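Local atomic coordinates of N6 adenine specific DNA methylase (Encephalitozoon cuniculi, PDB entry 3Q87), a protein that binds S-adenosylmethionine and, as the catalytic subunit of the Mtq2-Trm112 complex, methylates the translation termination factor eRF1. Residues R104-T115 with E131-Y141. Residues are numbered along the deposited sequence; the frame is centred on the assembly and turned at random.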
loop_
_atom_site.group_PDB
_atom_site.type_symbol
_atom_site.label_atom_id
_atom_site.label_comp_id
_atom_site.label_asym_id
_atom_site.label_seq_id
_atom_site.Cartn_x
_atom_site.Cartn_y
_atom_site.Cartn_z
ATOM N N ARG B 104 -0.396 5.251 -21.527
ATOM C CA ARG B 104 -1.618 5.248 -20.716
ATOM C C ARG B 104 -2.092 3.883 -20.219
ATOM O O ARG B 104 -3.053 3.788 -19.448
ATOM C CB ARG B 104 -2.758 5.890 -21.506
ATOM C CG ARG B 104 -2.761 7.397 -21.455
ATOM C CD ARG B 104 -3.687 7.868 -20.366
ATOM N NE ARG B 104 -5.013 7.301 -20.582
ATOM C CZ ARG B 104 -5.905 7.793 -21.438
ATOM N NH1 ARG B 104 -5.623 8.875 -22.153
ATOM N NH2 ARG B 104 -7.083 7.205 -21.574
ATOM N N GLU B 105 -1.425 2.824 -20.643
ATOM C CA GLU B 105 -1.904 1.486 -20.324
ATOM C C GLU B 105 -1.967 1.168 -18.826
ATOM O O GLU B 105 -2.924 0.541 -18.371
ATOM C CB GLU B 105 -1.116 0.426 -21.102
ATOM C CG GLU B 105 -1.312 0.576 -22.619
ATOM C CD GLU B 105 -0.792 -0.605 -23.424
ATOM O OE1 GLU B 105 -0.738 -1.730 -22.881
ATOM O OE2 GLU B 105 -0.445 -0.411 -24.612
ATOM N N VAL B 106 -0.962 1.587 -18.059
ATOM C CA VAL B 106 -0.994 1.316 -16.620
ATOM C C VAL B 106 -1.935 2.303 -15.937
ATOM O O VAL B 106 -2.727 1.928 -15.070
ATOM C CB VAL B 106 0.417 1.343 -15.969
ATOM C CG1 VAL B 106 0.334 0.925 -14.493
ATOM C CG2 VAL B 106 1.355 0.410 -16.702
ATOM N N ILE B 107 -1.855 3.565 -16.344
ATOM C CA ILE B 107 -2.750 4.584 -15.820
ATOM C C ILE B 107 -4.209 4.145 -15.945
ATOM O O ILE B 107 -4.983 4.241 -14.988
ATOM C CB ILE B 107 -2.559 5.922 -16.565
ATOM C CG1 ILE B 107 -1.237 6.562 -16.157
ATOM C CG2 ILE B 107 -3.748 6.873 -16.303
ATOM C CD1 ILE B 107 -0.682 7.544 -17.191
ATOM N N ASP B 108 -4.567 3.661 -17.130
ATOM C CA ASP B 108 -5.935 3.257 -17.433
ATOM C C ASP B 108 -6.333 2.046 -16.602
ATOM O O ASP B 108 -7.466 1.954 -16.135
ATOM C CB ASP B 108 -6.089 2.939 -18.930
ATOM C CG ASP B 108 -6.129 4.190 -19.796
ATOM O OD1 ASP B 108 -6.198 5.303 -19.228
ATOM O OD2 ASP B 108 -6.106 4.060 -21.047
ATOM N N ARG B 109 -5.402 1.114 -16.415
ATOM C CA ARG B 109 -5.665 -0.027 -15.547
ATOM C C ARG B 109 -5.901 0.418 -14.110
ATOM O O ARG B 109 -6.787 -0.102 -13.418
ATOM C CB ARG B 109 -4.522 -1.045 -15.613
ATOM C CG ARG B 109 -4.614 -1.951 -16.817
ATOM C CD ARG B 109 -3.445 -2.918 -16.938
ATOM N NE ARG B 109 -3.190 -3.680 -15.716
ATOM C CZ ARG B 109 -1.990 -3.778 -15.147
ATOM N NH1 ARG B 109 -0.945 -3.177 -15.707
ATOM N NH2 ARG B 109 -1.821 -4.493 -14.041
ATOM N N PHE B 110 -5.108 1.386 -13.668
ATOM C CA PHE B 110 -5.237 1.927 -12.321
ATOM C C PHE B 110 -6.599 2.593 -12.122
ATOM O O PHE B 110 -7.307 2.317 -11.170
ATOM C CB PHE B 110 -4.133 2.962 -12.037
ATOM C CG PHE B 110 -4.361 3.759 -10.775
ATOM C CD1 PHE B 110 -4.315 3.140 -9.539
ATOM C CD2 PHE B 110 -4.627 5.122 -10.827
ATOM C CE1 PHE B 110 -4.542 3.861 -8.365
ATOM C CE2 PHE B 110 -4.844 5.851 -9.665
ATOM C CZ PHE B 110 -4.809 5.210 -8.423
ATOM N N VAL B 111 -6.948 3.489 -13.032
ATOM C CA VAL B 111 -8.191 4.234 -12.921
ATOM C C VAL B 111 -9.391 3.286 -12.882
ATOM O O VAL B 111 -10.327 3.472 -12.104
ATOM C CB VAL B 111 -8.317 5.227 -14.090
ATOM C CG1 VAL B 111 -9.727 5.791 -14.174
ATOM C CG2 VAL B 111 -7.263 6.335 -13.949
ATOM N N ASP B 112 -9.344 2.237 -13.693
ATOM C CA ASP B 112 -10.445 1.286 -13.702
ATOM C C ASP B 112 -10.537 0.340 -12.505
ATOM O O ASP B 112 -11.529 -0.366 -12.357
ATOM C CB ASP B 112 -10.524 0.527 -15.018
ATOM C CG ASP B 112 -11.547 1.136 -15.950
ATOM O OD1 ASP B 112 -11.210 2.128 -16.642
ATOM O OD2 ASP B 112 -12.700 0.645 -15.962
ATOM N N ALA B 113 -9.538 0.347 -11.634
ATOM C CA ALA B 113 -9.585 -0.502 -10.446
ATOM C C ALA B 113 -9.680 0.273 -9.127
ATOM O O ALA B 113 -9.972 -0.313 -8.085
ATOM C CB ALA B 113 -8.384 -1.436 -10.416
ATOM N N VAL B 114 -9.417 1.579 -9.167
ATOM C CA VAL B 114 -9.260 2.346 -7.929
ATOM C C VAL B 114 -10.617 2.676 -7.312
ATOM O O VAL B 114 -11.549 3.065 -8.016
ATOM C CB VAL B 114 -8.401 3.644 -8.140
ATOM C CG1 VAL B 114 -9.117 4.635 -9.054
ATOM C CG2 VAL B 114 -8.072 4.296 -6.803
ATOM N N THR B 115 -10.737 2.496 -6.002
ATOM C CA THR B 115 -12.010 2.747 -5.326
ATOM C C THR B 115 -11.857 3.525 -4.023
ATOM O O THR B 115 -12.848 3.770 -3.344
ATOM C CB THR B 115 -12.790 1.433 -5.013
ATOM O OG1 THR B 115 -12.062 0.656 -4.056
ATOM C CG2 THR B 115 -13.001 0.604 -6.274
ATOM N N GLU B 131 -8.454 13.113 -20.995
ATOM C CA GLU B 131 -9.043 11.781 -21.063
ATOM C C GLU B 131 -8.911 11.063 -19.715
ATOM O O GLU B 131 -9.773 10.272 -19.335
ATOM C CB GLU B 131 -8.395 10.952 -22.171
ATOM C CG GLU B 131 -8.642 11.486 -23.569
ATOM C CD GLU B 131 -8.037 10.603 -24.653
ATOM O OE1 GLU B 131 -7.510 9.514 -24.324
ATOM O OE2 GLU B 131 -8.089 11.002 -25.836
ATOM N N VAL B 132 -7.829 11.340 -18.994
ATOM C CA VAL B 132 -7.646 10.759 -17.672
ATOM C C VAL B 132 -8.683 11.329 -16.707
ATOM O O VAL B 132 -9.342 10.589 -15.985
ATOM C CB VAL B 132 -6.208 10.992 -17.111
ATOM C CG1 VAL B 132 -6.056 10.315 -15.729
ATOM C CG2 VAL B 132 -5.147 10.479 -18.090
ATOM N N LEU B 133 -8.826 12.649 -16.693
ATOM C CA LEU B 133 -9.852 13.280 -15.869
ATOM C C LEU B 133 -11.232 12.689 -16.146
ATOM O O LEU B 133 -11.976 12.355 -15.228
ATOM C CB LEU B 133 -9.884 14.779 -16.122
ATOM C CG LEU B 133 -8.658 15.540 -15.644
ATOM C CD1 LEU B 133 -8.763 16.983 -16.104
ATOM C CD2 LEU B 133 -8.557 15.436 -14.125
ATOM N N ALA B 134 -11.563 12.569 -17.425
ATOM C CA ALA B 134 -12.851 12.029 -17.828
ATOM C C ALA B 134 -13.066 10.616 -17.289
ATOM O O ALA B 134 -14.130 10.297 -16.737
ATOM C CB ALA B 134 -12.973 12.051 -19.357
ATOM N N ARG B 135 -12.055 9.764 -17.440
ATOM C CA ARG B 135 -12.187 8.380 -16.992
ATOM C C ARG B 135 -12.405 8.317 -15.492
ATOM O O ARG B 135 -13.144 7.463 -14.998
ATOM C CB ARG B 135 -10.961 7.558 -17.378
ATOM C CG ARG B 135 -11.008 7.012 -18.790
ATOM C CD ARG B 135 -9.803 6.137 -19.044
ATOM N NE ARG B 135 -9.700 5.730 -20.439
ATOM C CZ ARG B 135 -9.721 4.472 -20.857
ATOM N NH1 ARG B 135 -9.839 3.483 -19.990
ATOM N NH2 ARG B 135 -9.619 4.211 -22.148
ATOM N N LEU B 136 -11.743 9.224 -14.782
ATOM C CA LEU B 136 -11.852 9.323 -13.338
ATOM C C LEU B 136 -13.253 9.749 -12.950
ATOM O O LEU B 136 -13.811 9.247 -11.983
ATOM C CB LEU B 136 -10.821 10.317 -12.790
ATOM C CG LEU B 136 -9.392 9.791 -12.651
ATOM C CD1 LEU B 136 -8.431 10.917 -12.309
ATOM C CD2 LEU B 136 -9.319 8.672 -11.600
ATOM N N GLU B 137 -13.818 10.683 -13.709
ATOM C CA GLU B 137 -15.174 11.141 -13.452
ATOM C C GLU B 137 -16.139 9.979 -13.601
ATOM O O GLU B 137 -17.043 9.801 -12.787
ATOM C CB GLU B 137 -15.563 12.252 -14.434
ATOM C CG GLU B 137 -14.717 13.498 -14.303
ATOM C CD GLU B 137 -14.843 14.140 -12.936
ATOM O OE1 GLU B 137 -15.853 13.883 -12.246
ATOM O OE2 GLU B 137 -13.938 14.909 -12.551
ATOM N N GLU B 138 -15.938 9.192 -14.654
ATOM C CA GLU B 138 -16.753 8.012 -14.898
ATOM C C GLU B 138 -16.681 7.009 -13.750
ATOM O O GLU B 138 -17.576 6.189 -13.576
ATOM C CB GLU B 138 -16.324 7.336 -16.195
ATOM C CG GLU B 138 -16.563 8.161 -17.438
ATOM C CD GLU B 138 -15.913 7.545 -18.669
ATOM O OE1 GLU B 138 -15.639 6.322 -18.651
ATOM O OE2 GLU B 138 -15.675 8.283 -19.655
ATOM N N ARG B 139 -15.609 7.070 -12.971
ATOM C CA ARG B 139 -15.418 6.130 -11.881
ATOM C C ARG B 139 -15.919 6.696 -10.560
ATOM O O ARG B 139 -15.777 6.077 -9.508
ATOM C CB ARG B 139 -13.944 5.725 -11.788
ATOM C CG ARG B 139 -13.495 4.828 -12.932
ATOM C CD ARG B 139 -13.867 3.390 -12.647
ATOM N NE ARG B 139 -13.224 2.929 -11.420
ATOM C CZ ARG B 139 -13.583 1.839 -10.748
ATOM N NH1 ARG B 139 -14.596 1.093 -11.172
ATOM N NH2 ARG B 139 -12.932 1.501 -9.642
ATOM N N GLY B 140 -16.506 7.886 -10.620
ATOM C CA GLY B 140 -17.079 8.498 -9.438
ATOM C C GLY B 140 -16.182 9.494 -8.733
ATOM O O GLY B 140 -16.477 9.900 -7.611
ATOM N N TYR B 141 -15.087 9.903 -9.369
ATOM C CA TYR B 141 -14.197 10.859 -8.712
ATOM C C TYR B 141 -14.437 12.272 -9.192
ATOM O O TYR B 141 -14.365 12.547 -10.391
ATOM C CB TYR B 141 -12.716 10.500 -8.910
ATOM C CG TYR B 141 -12.302 9.254 -8.170
ATOM C CD1 TYR B 141 -11.866 9.321 -6.860
ATOM C CD2 TYR B 141 -12.371 8.003 -8.782
ATOM C CE1 TYR B 141 -11.509 8.181 -6.169
ATOM C CE2 TYR B 141 -12.017 6.854 -8.102
ATOM C CZ TYR B 141 -11.586 6.947 -6.791
ATOM O OH TYR B 141 -11.230 5.808 -6.098
#
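Two bends in the Arg104 chain, at chi2 (-95°) and chi3 (-55°), turn its guanidinium across to Glu131, whereas Arg135 runs straight from CG to NE and reaches back to lie against Asp108. Arg104 is gripped at its edge from two sides. Its NE gives a nearly in-plane bond to Asp108 OD1 (2.7 Å), four residues on, and its NH1 meets Glu131 OE1 at 2.9 Å, the two flat groups standing almost perpendicular; Asn127 O also accepts from NH1. Those bonds fix the rotation of the group. The Asp108 carboxylate stacks nearly parallel on the Arg135 guanidinium, with OD2 3.6 Å from CZ, so this attraction is one of charge, with no N-H aimed at the oxygen. Asp112 OD1 adds a long salt bridge at the Arg135 edge. Arg104 NH2 comes 3.2 Å from Arg135 NE, two donors side by side, and the Asp108 carboxylate that both guanidiniums approach probably balances their charges.

Farther along, Arg139 folds over the C-terminal end of helix 105-113. Its NH2 donates to Val114 O (2.6 Å) from above the carbonyl plane, NE makes a weak bond to Val111 O, and Asp112 O sits over the guanidinium face. Beneath the charged groups, Val111 CG1 packs 3.9 Å from Leu136 CD2, and Val114 CG1 touches Tyr141 CE2 at 3.8 Å, while the Tyr141 hydroxyl is hydrogen-bonded to Val116 O. Gly140 closes the second helix in a Schellman motif, turning the chain toward strand 142-150.

The helices run nearly parallel (20°, axes 9.4 Å apart), linked through strand 118-124; helix 105-113 is the crossover between parallel strands 81-84 and 118-124, as in Rossmann-like methyltransferases. Both lie on one face of the sheet: Val114 and Val132 rest on strand 118-124, Val132 and Leu136 on strand 155-162.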